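Long-range contacts in N-acetylmuramoyl-L-alanine amidase (Clostridium intestinale URNW, PDB 6SRT), which probably cleaves the amide bond between N-acetylmuramic acid and L-alanine in bacterial cell-wall peptidoglycan, as a zinc-dependent endolysin of the amidase 2 family: residues A[42-47]-A[139-144]; A[104-109]-A[127-132]; A[33-38]-A[86-91]; A[29-34]-A[69-74]. All blocks are in the same frame, centred on the assembly; numbering follows the deposited sequence.

Contact 1. Residues A[42-47]-A[139-144]. With ZN (zinc ion), chain B; PO4 (phosphate ion), chain F.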
loop_
_atom_site.group_PDB
_atom_site.type_symbol
_atom_site.label_atom_id
_atom_site.label_comp_id
_atom_site.label_asym_id
_atom_site.label_seq_id
_atom_site.Cartn_x
_atom_site.Cartn_y
_atom_site.Cartn_z
ATOM N N ASN A 42 -4.184 -1.485 -12.592
ATOM C CA ASN A 42 -3.922 -2.825 -13.118
ATOM C C ASN A 42 -2.733 -3.467 -12.424
ATOM O O ASN A 42 -2.216 -4.491 -12.912
ATOM C CB ASN A 42 -3.856 -2.850 -14.614
ATOM C CG ASN A 42 -2.665 -2.073 -15.147
ATOM O OD1 ASN A 42 -1.781 -1.647 -14.419
ATOM N ND2 ASN A 42 -2.631 -1.889 -16.468
ATOM N N MET A 43 -2.301 -2.917 -11.285
ATOM C CA MET A 43 -1.052 -3.306 -10.566
ATOM C C MET A 43 -1.315 -3.033 -9.092
ATOM O O MET A 43 -2.066 -2.105 -8.744
ATOM C CB MET A 43 0.137 -2.496 -11.094
ATOM C CG MET A 43 1.442 -2.935 -10.562
ATOM S SD MET A 43 2.699 -1.710 -11.047
ATOM C CE MET A 43 2.829 -2.153 -12.777
ATOM N N ILE A 44 -0.681 -3.846 -8.223
ATOM C CA ILE A 44 -0.534 -3.546 -6.805
ATOM C C ILE A 44 0.974 -3.479 -6.519
ATOM O O ILE A 44 1.705 -4.357 -6.941
ATOM C CB ILE A 44 -1.195 -4.617 -5.932
ATOM C CG1 ILE A 44 -2.684 -4.633 -6.109
ATOM C CG2 ILE A 44 -0.789 -4.487 -4.476
ATOM C CD1 ILE A 44 -3.335 -5.854 -5.604
ATOM N N VAL A 45 1.372 -2.414 -5.852
ATOM C CA VAL A 45 2.785 -2.164 -5.470
ATOM C C VAL A 45 2.897 -2.145 -3.942
ATOM O O VAL A 45 2.159 -1.394 -3.254
ATOM C CB VAL A 45 3.340 -0.864 -6.052
ATOM C CG1 VAL A 45 4.773 -0.637 -5.610
ATOM C CG2 VAL A 45 3.264 -0.846 -7.561
ATOM N N TYR A 46 3.821 -2.977 -3.426
ATOM C CA TYR A 46 4.058 -3.092 -1.985
ATOM C C TYR A 46 5.232 -2.215 -1.545
ATOM O O TYR A 46 6.280 -2.153 -2.193
ATOM C CB TYR A 46 4.365 -4.539 -1.582
ATOM C CG TYR A 46 3.240 -5.500 -1.894
ATOM C CD1 TYR A 46 2.144 -5.541 -1.081
ATOM C CD2 TYR A 46 3.250 -6.344 -2.975
ATOM C CE1 TYR A 46 1.049 -6.357 -1.324
ATOM C CE2 TYR A 46 2.224 -7.203 -3.207
ATOM C CZ TYR A 46 1.093 -7.194 -2.415
ATOM O OH TYR A 46 0.070 -8.032 -2.794
ATOM N N HIS A 47 5.008 -1.558 -0.396
ATOM C CA HIS A 47 5.942 -0.610 0.238
ATOM C C HIS A 47 6.179 -0.956 1.695
ATOM O O HIS A 47 5.325 -1.566 2.322
ATOM C CB HIS A 47 5.383 0.783 0.174
ATOM C CG HIS A 47 5.142 1.303 -1.206
ATOM N ND1 HIS A 47 6.138 1.978 -1.875
ATOM C CD2 HIS A 47 4.049 1.280 -1.987
ATOM C CE1 HIS A 47 5.655 2.365 -3.047
ATOM N NE2 HIS A 47 4.397 1.908 -3.164
ATOM N N THR A 139 -3.925 -8.971 -11.614
ATOM C CA THR A 139 -3.012 -10.127 -11.474
ATOM C C THR A 139 -1.537 -9.720 -11.283
ATOM O O THR A 139 -0.739 -10.580 -10.953
ATOM C CB THR A 139 -3.196 -11.046 -12.683
ATOM O OG1 THR A 139 -2.895 -10.277 -13.851
ATOM C CG2 THR A 139 -4.576 -11.651 -12.724
ATOM N N ASP A 140 -1.201 -8.455 -11.464
ATOM C CA ASP A 140 0.161 -7.971 -11.468
ATOM C C ASP A 140 0.546 -7.391 -10.100
ATOM O O ASP A 140 0.032 -6.318 -9.737
ATOM C CB ASP A 140 0.325 -6.911 -12.525
ATOM C CG ASP A 140 1.730 -6.473 -12.773
ATOM O OD1 ASP A 140 2.652 -7.033 -12.174
ATOM O OD2 ASP A 140 1.930 -5.568 -13.616
ATOM N N LEU A 141 1.344 -8.128 -9.364
ATOM C CA LEU A 141 1.880 -7.761 -8.056
ATOM C C LEU A 141 3.326 -7.394 -8.195
ATOM O O LEU A 141 4.107 -8.160 -8.798
ATOM C CB LEU A 141 1.737 -8.884 -7.024
ATOM C CG LEU A 141 0.353 -9.460 -6.814
ATOM C CD1 LEU A 141 0.294 -10.444 -5.670
ATOM C CD2 LEU A 141 -0.742 -8.471 -6.659
ATOM N N LYS A 142 3.697 -6.269 -7.610
ATOM C CA LYS A 142 5.070 -5.780 -7.706
ATOM C C LYS A 142 5.564 -5.186 -6.407
ATOM O O LYS A 142 4.784 -4.656 -5.611
ATOM C CB LYS A 142 5.236 -4.693 -8.784
ATOM C CG LYS A 142 4.981 -5.158 -10.218
ATOM C CD LYS A 142 6.211 -5.885 -10.731
ATOM C CE LYS A 142 6.073 -6.902 -11.868
ATOM N NZ LYS A 142 5.200 -6.306 -12.851
ATOM N N ARG A 143 6.848 -5.278 -6.158
ATOM C CA ARG A 143 7.495 -4.533 -5.091
ATOM C C ARG A 143 7.814 -3.119 -5.600
ATOM O O ARG A 143 8.070 -2.939 -6.821
ATOM C CB ARG A 143 8.813 -5.196 -4.728
ATOM C CG ARG A 143 8.612 -6.608 -4.197
ATOM C CD ARG A 143 9.878 -7.352 -4.014
ATOM N NE ARG A 143 10.409 -7.603 -5.318
ATOM C CZ ARG A 143 11.534 -8.281 -5.540
ATOM N NH1 ARG A 143 12.172 -8.875 -4.546
ATOM N NH2 ARG A 143 12.002 -8.319 -6.777
ATOM N N HIS A 144 7.918 -2.140 -4.700
ATOM C CA HIS A 144 8.372 -0.794 -5.143
ATOM C C HIS A 144 9.687 -0.894 -5.940
ATOM O O HIS A 144 9.829 -0.281 -6.988
ATOM C CB HIS A 144 8.437 0.132 -3.943
ATOM C CG HIS A 144 8.693 1.586 -4.264
ATOM N ND1 HIS A 144 8.806 2.492 -3.206
ATOM C CD2 HIS A 144 8.873 2.235 -5.431
ATOM C CE1 HIS A 144 9.078 3.673 -3.800
ATOM N NE2 HIS A 144 9.114 3.539 -5.144
HETATM ZN ZN ZN B . 8.116 2.271 -1.396
HETATM P P PO4 F . 10.543 6.758 -5.363
HETATM O O1 PO4 F . 11.949 6.277 -5.015
HETATM O O2 PO4 F . 9.954 5.835 -6.232
HETATM O O3 PO4 F . 10.585 8.141 -5.899
HETATM O O4 PO4 F . 9.711 6.831 -4.070
HETATM O O HOH W 1 -3.178 -7.005 -13.559
HETATM O O HOH W 2 -0.046 -4.371 -14.800
#

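Contact 2. Residues A[104-109]-A[127-132]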
loop_
_atom_site.group_PDB
_atom_site.type_symbol
_atom_site.label_atom_id
_atom_site.label_comp_id
_atom_site.label_asym_id
_atom_site.label_seq_id
_atom_site.Cartn_x
_atom_site.Cartn_y
_atom_site.Cartn_z
ATOM N N PHE A 104 -2.331 0.498 -7.307
ATOM C CA PHE A 104 -2.540 0.620 -5.847
ATOM C C PHE A 104 -1.243 0.536 -5.104
ATOM O O PHE A 104 -0.335 -0.214 -5.482
ATOM C CB PHE A 104 -3.445 -0.505 -5.352
ATOM C CG PHE A 104 -4.888 -0.355 -5.734
ATOM C CD1 PHE A 104 -5.643 0.659 -5.144
ATOM C CD2 PHE A 104 -5.484 -1.261 -6.609
ATOM C CE1 PHE A 104 -6.971 0.830 -5.509
ATOM C CE2 PHE A 104 -6.833 -1.091 -6.921
ATOM C CZ PHE A 104 -7.556 -0.057 -6.387
ATOM N N GLY A 105 -1.141 1.354 -4.087
ATOM C CA GLY A 105 0.037 1.329 -3.197
ATOM C C GLY A 105 -0.364 0.878 -1.818
ATOM O O GLY A 105 -1.242 1.470 -1.160
ATOM N N ILE A 106 0.248 -0.216 -1.321
ATOM C CA ILE A 106 -0.009 -0.804 0.010
ATOM C C ILE A 106 1.265 -0.725 0.793
ATOM O O ILE A 106 2.244 -1.376 0.418
ATOM C CB ILE A 106 -0.490 -2.242 -0.091
ATOM C CG1 ILE A 106 -1.769 -2.393 -0.943
ATOM C CG2 ILE A 106 -0.701 -2.804 1.320
ATOM C CD1 ILE A 106 -2.185 -3.808 -1.188
ATOM N N ALA A 107 1.267 0.060 1.855
ATOM C CA ALA A 107 2.415 0.195 2.735
ATOM C C ALA A 107 2.198 -0.622 3.987
ATOM O O ALA A 107 1.101 -0.622 4.541
ATOM C CB ALA A 107 2.646 1.622 3.112
ATOM N N SER A 108 3.270 -1.209 4.485
ATOM C CA SER A 108 3.353 -1.947 5.758
ATOM C C SER A 108 4.309 -1.241 6.670
ATOM O O SER A 108 5.417 -0.879 6.270
ATOM C CB SER A 108 3.746 -3.379 5.522
ATOM O OG SER A 108 2.783 -4.108 4.764
ATOM N N GLU A 109 3.905 -1.064 7.916
ATOM C CA GLU A 109 4.712 -0.410 8.939
ATOM C C GLU A 109 5.946 -1.234 9.268
ATOM O O GLU A 109 5.809 -2.357 9.823
ATOM C CB GLU A 109 3.887 -0.266 10.210
ATOM C CG GLU A 109 4.583 0.439 11.369
ATOM C CD GLU A 109 3.785 0.542 12.636
ATOM O OE1 GLU A 109 2.691 -0.037 12.736
ATOM O OE2 GLU A 109 4.221 1.310 13.500
ATOM N N ALA A 127 -5.410 -10.709 2.735
ATOM C CA ALA A 127 -6.846 -10.433 2.626
ATOM C C ALA A 127 -7.061 -9.178 1.778
ATOM O O ALA A 127 -7.974 -9.157 0.909
ATOM C CB ALA A 127 -7.458 -10.287 3.966
ATOM N N LEU A 128 -6.302 -8.143 2.002
ATOM C CA LEU A 128 -6.491 -6.896 1.274
ATOM C C LEU A 128 -6.086 -7.092 -0.193
ATOM O O LEU A 128 -6.799 -6.588 -1.103
ATOM C CB LEU A 128 -5.586 -5.819 1.887
ATOM C CG LEU A 128 -5.607 -4.466 1.175
ATOM C CD1 LEU A 128 -6.961 -3.810 1.206
ATOM C CD2 LEU A 128 -4.560 -3.534 1.799
ATOM N N SER A 129 -4.983 -7.773 -0.444
ATOM C CA SER A 129 -4.582 -7.987 -1.851
ATOM C C SER A 129 -5.662 -8.789 -2.606
ATOM O O SER A 129 -5.991 -8.397 -3.731
ATOM C CB SER A 129 -3.243 -8.671 -1.921
ATOM O OG SER A 129 -2.208 -7.922 -1.292
ATOM N N ARG A 130 -6.154 -9.857 -2.025
ATOM C CA ARG A 130 -7.160 -10.654 -2.721
ATOM C C ARG A 130 -8.421 -9.823 -2.982
ATOM O O ARG A 130 -9.047 -9.895 -4.042
ATOM C CB ARG A 130 -7.438 -11.939 -1.969
ATOM C CG ARG A 130 -8.591 -12.794 -2.518
ATOM C CD ARG A 130 -8.488 -13.073 -3.988
ATOM N NE ARG A 130 -7.231 -13.725 -4.405
ATOM C CZ ARG A 130 -6.753 -13.738 -5.638
ATOM N NH1 ARG A 130 -7.417 -13.093 -6.620
ATOM N NH2 ARG A 130 -5.654 -14.403 -5.943
ATOM N N TYR A 131 -8.818 -9.012 -2.009
ATOM C CA TYR A 131 -9.956 -8.101 -2.189
ATOM C C TYR A 131 -9.765 -7.203 -3.424
ATOM O O TYR A 131 -10.670 -7.099 -4.285
ATOM C CB TYR A 131 -10.183 -7.266 -0.926
ATOM C CG TYR A 131 -10.972 -5.993 -1.163
ATOM C CD1 TYR A 131 -12.340 -5.953 -1.391
ATOM C CD2 TYR A 131 -10.304 -4.771 -1.050
ATOM C CE1 TYR A 131 -12.999 -4.729 -1.642
ATOM C CE2 TYR A 131 -10.904 -3.585 -1.282
ATOM C CZ TYR A 131 -12.248 -3.560 -1.523
ATOM O OH TYR A 131 -12.834 -2.342 -1.744
ATOM N N LEU A 132 -8.607 -6.560 -3.528
ATOM C CA LEU A 132 -8.335 -5.683 -4.667
ATOM C C LEU A 132 -8.222 -6.445 -5.965
ATOM O O LEU A 132 -8.681 -5.959 -7.004
ATOM C CB LEU A 132 -7.068 -4.867 -4.398
ATOM C CG LEU A 132 -7.134 -3.880 -3.228
ATOM C CD1 LEU A 132 -5.746 -3.326 -2.943
ATOM C CD2 LEU A 132 -8.120 -2.756 -3.479
#

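Contact 3. Residues A[33-38]-A[86-91]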
loop_
_atom_site.group_PDB
_atom_site.type_symbol
_atom_site.label_atom_id
_atom_site.label_comp_id
_atom_site.label_asym_id
_atom_site.label_seq_id
_atom_site.Cartn_x
_atom_site.Cartn_y
_atom_site.Cartn_z
ATOM N N THR A 33 -4.062 19.385 -2.033
ATOM C CA THR A 33 -4.115 19.714 -3.460
ATOM C C THR A 33 -5.152 18.802 -4.092
ATOM O O THR A 33 -5.520 17.745 -3.584
ATOM C CB THR A 33 -2.726 19.548 -4.111
ATOM O OG1 THR A 33 -2.321 18.181 -4.084
ATOM C CG2 THR A 33 -1.654 20.372 -3.442
ATOM N N PRO A 34 -5.667 19.145 -5.289
ATOM C CA PRO A 34 -6.760 18.372 -5.881
ATOM C C PRO A 34 -6.323 16.945 -6.185
ATOM O O PRO A 34 -5.300 16.747 -6.831
ATOM C CB PRO A 34 -7.104 19.127 -7.171
ATOM C CG PRO A 34 -6.664 20.505 -6.925
ATOM C CD PRO A 34 -5.425 20.363 -6.057
ATOM N N LEU A 35 -7.136 16.005 -5.755
ATOM C CA LEU A 35 -6.954 14.598 -6.147
ATOM C C LEU A 35 -7.438 14.414 -7.572
ATOM O O LEU A 35 -8.453 14.928 -7.975
ATOM C CB LEU A 35 -7.708 13.665 -5.195
ATOM C CG LEU A 35 -7.179 13.624 -3.774
ATOM C CD1 LEU A 35 -8.037 12.704 -2.949
ATOM C CD2 LEU A 35 -5.730 13.261 -3.673
ATOM N N SER A 36 -6.680 13.610 -8.303
ATOM C CA SER A 36 -7.130 13.123 -9.606
ATOM C C SER A 36 -7.797 11.754 -9.420
ATOM O O SER A 36 -7.195 10.888 -8.756
ATOM C CB SER A 36 -5.974 13.018 -10.547
ATOM O OG SER A 36 -6.400 12.394 -11.767
ATOM N N TYR A 37 -8.853 11.597 -10.165
ATOM C CA TYR A 37 -9.640 10.348 -10.222
ATOM C C TYR A 37 -9.455 9.679 -11.547
ATOM O O TYR A 37 -10.172 8.677 -11.827
ATOM C CB TYR A 37 -11.105 10.556 -9.751
ATOM C CG TYR A 37 -11.196 10.986 -8.303
ATOM C CD1 TYR A 37 -10.876 12.273 -7.916
ATOM C CD2 TYR A 37 -11.535 10.071 -7.316
ATOM C CE1 TYR A 37 -11.009 12.678 -6.591
ATOM C CE2 TYR A 37 -11.658 10.444 -6.004
ATOM C CZ TYR A 37 -11.383 11.742 -5.635
ATOM O OH TYR A 37 -11.502 12.080 -4.296
ATOM N N ASN A 38 -8.484 10.129 -12.329
ATOM C CA ASN A 38 -8.101 9.457 -13.595
ATOM C C ASN A 38 -7.154 8.318 -13.240
ATOM O O ASN A 38 -5.992 8.357 -13.564
ATOM C CB ASN A 38 -7.533 10.405 -14.628
ATOM C CG ASN A 38 -8.558 11.352 -15.227
ATOM O OD1 ASN A 38 -9.798 11.160 -15.185
ATOM N ND2 ASN A 38 -8.034 12.402 -15.797
ATOM N N GLY A 86 -5.824 5.157 3.055
ATOM C CA GLY A 86 -5.073 6.380 2.743
ATOM C C GLY A 86 -5.810 7.164 1.662
ATOM O O GLY A 86 -6.901 7.676 1.874
ATOM N N ARG A 87 -5.188 7.214 0.493
ATOM C CA ARG A 87 -5.898 7.799 -0.691
ATOM C C ARG A 87 -7.184 7.070 -0.935
ATOM O O ARG A 87 -7.245 5.853 -0.787
ATOM C CB ARG A 87 -5.253 7.547 -2.047
ATOM C CG ARG A 87 -3.921 8.241 -2.112
ATOM C CD ARG A 87 -4.035 9.687 -2.511
ATOM N NE ARG A 87 -2.828 10.387 -2.232
ATOM C CZ ARG A 87 -2.158 11.186 -3.050
ATOM N NH1 ARG A 87 -2.456 11.299 -4.337
ATOM N NH2 ARG A 87 -1.207 11.931 -2.522
ATOM N N PRO A 88 -8.206 7.803 -1.395
ATOM C CA PRO A 88 -9.431 7.141 -1.815
ATOM C C PRO A 88 -9.098 6.058 -2.850
ATOM O O PRO A 88 -8.183 6.156 -3.663
ATOM C CB PRO A 88 -10.284 8.262 -2.428
ATOM C CG PRO A 88 -9.791 9.513 -1.711
ATOM C CD PRO A 88 -8.299 9.271 -1.577
ATOM N N GLU A 89 -9.912 4.998 -2.814
ATOM C CA GLU A 89 -9.690 3.775 -3.600
ATOM C C GLU A 89 -9.759 4.063 -5.082
ATOM O O GLU A 89 -9.214 3.268 -5.876
ATOM C CB GLU A 89 -10.657 2.692 -3.186
ATOM C CG GLU A 89 -10.150 1.300 -3.495
ATOM C CD GLU A 89 -11.128 0.264 -2.960
ATOM O OE1 GLU A 89 -11.146 0.041 -1.729
ATOM O OE2 GLU A 89 -11.896 -0.327 -3.781
ATOM N N ASN A 90 -10.438 5.136 -5.481
ATOM C CA ASN A 90 -10.606 5.544 -6.879
ATOM C C ASN A 90 -9.737 6.738 -7.287
ATOM O O ASN A 90 -9.929 7.266 -8.403
ATOM C CB ASN A 90 -12.074 5.795 -7.226
ATOM C CG ASN A 90 -12.752 6.834 -6.367
ATOM O OD1 ASN A 90 -12.303 7.140 -5.258
ATOM N ND2 ASN A 90 -13.903 7.301 -6.868
ATOM N N ALA A 91 -8.830 7.162 -6.419
ATOM C CA ALA A 91 -7.958 8.299 -6.709
ATOM C C ALA A 91 -6.546 7.833 -7.015
ATOM O O ALA A 91 -6.031 6.881 -6.447
ATOM C CB ALA A 91 -7.913 9.264 -5.528
#

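Contact 4. Residues A[29-34]-A[69-74]. With PO4 (phosphate ion), chain E.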
loop_
_atom_site.group_PDB
_atom_site.type_symbol
_atom_site.label_atom_id
_atom_site.label_comp_id
_atom_site.label_asym_id
_atom_site.label_seq_id
_atom_site.Cartn_x
_atom_site.Cartn_y
_atom_site.Cartn_z
ATOM N N TYR A 29 -8.994 12.733 6.500
ATOM C CA TYR A 29 -7.881 13.546 5.954
ATOM C C TYR A 29 -8.408 14.885 5.409
ATOM O O TYR A 29 -9.572 15.003 4.946
ATOM C CB TYR A 29 -7.215 12.842 4.785
ATOM C CG TYR A 29 -6.609 11.498 5.131
ATOM C CD1 TYR A 29 -5.478 11.389 5.934
ATOM C CD2 TYR A 29 -7.153 10.319 4.673
ATOM C CE1 TYR A 29 -4.897 10.189 6.266
ATOM C CE2 TYR A 29 -6.606 9.105 5.021
ATOM C CZ TYR A 29 -5.487 9.011 5.846
ATOM O OH TYR A 29 -4.942 7.799 6.188
ATOM N N THR A 30 -7.526 15.870 5.399
ATOM C CA THR A 30 -7.768 17.128 4.670
ATOM C C THR A 30 -6.733 17.223 3.565
ATOM O O THR A 30 -5.538 17.497 3.832
ATOM C CB THR A 30 -7.565 18.323 5.616
ATOM O OG1 THR A 30 -8.492 18.233 6.699
ATOM C CG2 THR A 30 -7.791 19.634 4.905
ATOM N N TRP A 31 -7.139 16.982 2.333
ATOM C CA TRP A 31 -6.273 16.882 1.159
ATOM C C TRP A 31 -5.848 18.255 0.748
ATOM O O TRP A 31 -6.689 19.187 0.628
ATOM C CB TRP A 31 -7.047 16.168 0.059
ATOM C CG TRP A 31 -7.374 14.734 0.375
ATOM C CD1 TRP A 31 -8.558 14.235 0.836
ATOM C CD2 TRP A 31 -6.422 13.640 0.433
ATOM N NE1 TRP A 31 -8.423 12.911 1.133
ATOM C CE2 TRP A 31 -7.125 12.530 0.964
ATOM C CE3 TRP A 31 -5.061 13.509 0.125
ATOM C CZ2 TRP A 31 -6.501 11.308 1.146
ATOM C CZ3 TRP A 31 -4.469 12.279 0.267
ATOM C CH2 TRP A 31 -5.170 11.209 0.777
ATOM N N ALA A 32 -4.552 18.457 0.605
ATOM C CA ALA A 32 -3.995 19.784 0.366
ATOM C C ALA A 32 -4.272 20.257 -1.061
ATOM O O ALA A 32 -4.606 21.406 -1.292
ATOM C CB ALA A 32 -2.525 19.839 0.641
ATOM N N THR A 33 -4.062 19.385 -2.033
ATOM C CA THR A 33 -4.115 19.714 -3.460
ATOM C C THR A 33 -5.152 18.802 -4.092
ATOM O O THR A 33 -5.520 17.745 -3.584
ATOM C CB THR A 33 -2.726 19.548 -4.111
ATOM O OG1 THR A 33 -2.321 18.181 -4.084
ATOM C CG2 THR A 33 -1.654 20.372 -3.442
ATOM N N PRO A 34 -5.667 19.145 -5.289
ATOM C CA PRO A 34 -6.760 18.372 -5.881
ATOM C C PRO A 34 -6.323 16.945 -6.185
ATOM O O PRO A 34 -5.300 16.747 -6.831
ATOM C CB PRO A 34 -7.104 19.127 -7.171
ATOM C CG PRO A 34 -6.664 20.505 -6.925
ATOM C CD PRO A 34 -5.425 20.363 -6.057
ATOM N N SER A 69 -0.637 15.645 -2.151
ATOM C CA SER A 69 -1.869 16.132 -1.528
ATOM C C SER A 69 -1.987 15.657 -0.078
ATOM O O SER A 69 -2.614 16.292 0.786
ATOM C CB SER A 69 -3.045 15.652 -2.366
ATOM O OG SER A 69 -4.245 16.241 -1.839
ATOM N N GLY A 70 -1.431 14.464 0.230
ATOM C CA GLY A 70 -1.539 13.793 1.517
ATOM C C GLY A 70 -1.005 12.391 1.320
ATOM O O GLY A 70 -0.312 12.118 0.316
ATOM N N ILE A 71 -1.278 11.551 2.287
ATOM C CA ILE A 71 -0.813 10.148 2.296
ATOM C C ILE A 71 -0.921 9.599 0.895
ATOM O O ILE A 71 -2.008 9.588 0.268
ATOM C CB ILE A 71 -1.543 9.341 3.349
ATOM C CG1 ILE A 71 -1.018 7.874 3.359
ATOM C CG2 ILE A 71 -3.030 9.415 3.213
ATOM C CD1 ILE A 71 -1.334 7.135 4.620
ATOM N N GLY A 72 0.231 9.086 0.381
ATOM C CA GLY A 72 0.310 8.659 -1.002
ATOM C C GLY A 72 -0.099 7.228 -1.246
ATOM O O GLY A 72 -0.286 6.856 -2.402
ATOM N N TYR A 73 -0.158 6.420 -0.187
ATOM C CA TYR A 73 -0.571 5.016 -0.268
ATOM C C TYR A 73 -2.110 4.961 -0.250
ATOM O O TYR A 73 -2.741 5.769 0.426
ATOM C CB TYR A 73 -0.048 4.245 0.963
ATOM C CG TYR A 73 1.421 4.433 1.212
ATOM C CD1 TYR A 73 2.389 4.118 0.297
ATOM C CD2 TYR A 73 1.815 4.979 2.436
ATOM C CE1 TYR A 73 3.739 4.250 0.604
ATOM C CE2 TYR A 73 3.141 5.115 2.761
ATOM C CZ TYR A 73 4.106 4.819 1.817
ATOM O OH TYR A 73 5.425 4.921 2.175
ATOM N N HIS A 74 -2.659 3.950 -0.925
ATOM C CA HIS A 74 -4.094 3.663 -0.817
ATOM C C HIS A 74 -4.437 2.964 0.500
ATOM O O HIS A 74 -5.566 3.140 1.002
ATOM C CB HIS A 74 -4.543 2.841 -1.993
ATOM C CG HIS A 74 -4.386 3.591 -3.273
ATOM N ND1 HIS A 74 -3.224 3.495 -4.010
ATOM C CD2 HIS A 74 -5.246 4.446 -3.893
ATOM C CE1 HIS A 74 -3.371 4.323 -5.052
ATOM N NE2 HIS A 74 -4.596 4.910 -5.018
HETATM P P PO4 E . 8.520 4.554 0.496
HETATM O O1 PO4 E . 9.121 3.991 -0.719
HETATM O O2 PO4 E . 8.729 6.053 0.620
HETATM O O3 PO4 E . 9.191 3.870 1.785
HETATM O O4 PO4 E . 7.097 4.205 0.334
#

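Contact 1. Residues A[42-47]-A[139-144]
Ile44 and Tyr46 exchange backbone hydrogen bonds with Asp140, Lys142 and His144, pairing the edge strand 140-143 in parallel with strand 43-48. Two of the four bonds run from Ile44 N to Asp140 O (3.0 Å) and from Lys142 N to Ile44 O (2.8 Å); Tyr46 N to Lys142 O and His144 N to Tyr46 O continue the ladder. Before its first bonds, a water donates to Asn42 O and accepts from Thr139 N.

Apolar contacts lie on the sheet face that carries Ile44, Leu141 and Tyr46. Ile44 CD1 meets Leu141 CD2 at 3.8 Å, the two side chains running alongside each other, while Leu141 CB sits at the edge of the Tyr46 ring. The Tyr46 hydroxyl is hydrogen-bonded to Ser129 of the covering helix 119-136.

On the other face, Lys142 NZ forms a salt bridge to the syn lone pair of Asp140 OD1 at 2.7 Å.

Metal binding joins the C-terminal ends of the two segments. His47 ND1 and His144 ND1 hold the zinc ion at 2.1 and 1.9 Å, with Cys152 as a further ligand. His144 reaches it with CG anti to the backbone N (chi1 -172°), and the edge of the His47 ring turns toward the His144 face, planes at 63°. His47 NE2 is hydrogen-bonded to His95, and His144 NE2 donates to a phosphate ion, probably from the crystallisation liquor. Each imidazole thus has both nitrogens engaged here, which implies a zinc site built directly on the register of two neighbouring strands.

Contact 2. Residues A[104-109]-A[127-132]
Ile106 CD1 is the meeting point of strand 103-108 and helix 119-136, lying 3.8 Å from Leu128 CD2 and 4.0 Å from Leu132 CD1. Both leucines reach toward the isoleucine tip to tip, one helical turn apart. With CG1 anti to its carbonyl carbon (chi1 -57°) and CD1 extended beyond it, Ile106 sends its longer branch straight at the helix, while Leu128 CD2 also touches the shorter branch, CG2. Beside it Phe104 offers a ring face: Leu132 CD2 stands 4.1 Å from the ring centroid and 14° off the normal, a CH-pi contact.

This is the helix-on-sheet layer of the PGRP-like amidase fold, the helix running nearly antiparallel to the strand at 174°, with the axes 11.0 Å apart. Phe75 of the neighbouring strand 75-77 touches both leucines, and Ile44 of strand 43-48 packs on Leu132.

The packing is looser toward Ser129, whose OG comes no nearer than 4.1 Å to Ile106 CD1; that hydroxyl is instead hydrogen-bonded to Leu125 O. On the far side of the helix, Ala127 and Arg130 are partly open to solvent, and Arg130 NH1 turns to Asn134 within its own helix.

Contact 3. Residues A[33-38]-A[86-91]
Leu35 and Tyr37, in the loop between strands 24-25 and 43-48, pack on Pro88 and Ala91, in the loop from strand 83-85 to strand 103-108. Leu35 CD1 points at the pyrrolidine, 3.7 Å from Pro88 CD, and CD2 lies over one face of the Arg87 guanidinium. Ala91 CB stands over the Tyr37 ring, 4.2 Å from the centroid and 21° off the normal, a CH-pi contact.

Polar groups meet carbon rather than each other. Asn90 turns its side chain across the ring edge, amide plane at 75° to the ring, with OD1 3.4 Å from Tyr37 CE2; CG between the backbone N and the carbonyl carbon (chi1 57°) brings it there. Ala91 CA makes a CA-H...O contact with Ser36 O at 3.4 Å.

Hydrogen bonds act within each loop: Ala91 N to Pro88 O closes a type I turn, Asn38 N to Ser36 OG an ST turn.

Arg87 NE and NH2 donate to Ile71 O and Gly70 O of the loop before strand 75-77, NH1 to Val92 O just beyond its own segment. Leu35 thus rests on a guanidinium whose orientation, in the conformer described, is fixed by carbonyl oxygens, and van der Waals and CH contacts join the two loops.

Contact 4. Residues A[29-34]-A[69-74]
Tyr29 and Trp31 meet Ile71 from different directions. Ile71 CG2 stands over one face of the Tyr29 ring, 3.9 Å from its centroid and 23° off the normal, displaced toward the hydroxyl end. The same methyl touches Trp31 CH2 at 3.7 Å. Since CG1 of Ile71 is anti to the backbone N (chi1 -179°), CG2 falls between N and the carbonyl carbon, the branch presented to both aromatics.

The indole crosses the 69-71 backbone with its six-membered ring foremost: CZ3 approaches Gly70 CA at 3.5 Å, and Ile71 O lies in the ring plane at the edge. Tyr29 CB of its own loop lies over one face, toward the rim.

Ser69 takes the other end. Ala32 N donates to Ser69 O at 2.9 Å in an almost straight bond (175°), using an in-plane lone pair. Ser69 OG donates to Thr33 O (2.6 Å), tilted from the carbonyl plane, and also lies at the edge of the indole near CB.

Beyond the two loops, Tyr29 OH is hydrogen-bonded to Arg85 O at the end of strand 83-85, while Ile71 packs on Ile59 of helix 56-65. The contact therefore fastens the loop that follows strand 24-25 to the connection leading from that helix into strand 75-77.

Along the chain, contacts 4 and 3 start from one loop, sharing Thr33 and Pro34; contact 1 then joins strands 43-48 and 140-143, with contact 2 nested inside the loop it closes. Contacts 1 and 2, centres about 9 Å apart, share the mixed sheet, in which 43-48 lies between 103-108 and 140-143. Contacts 3 and 4, centres about 8 Å apart and tied by a probable hydrogen bond between His74 NE2 and Ala91 O (2.8 Å), form a loop layer with centres about 16 to 20 Å from those of contacts 1 and 2. The two groups meet where His74 N probably hydrogen-bonds to Gly105 O and where Tyr73 packs against His47. The zinc site thus lies on the sheet, with its surroundings tied into the peripheral loops.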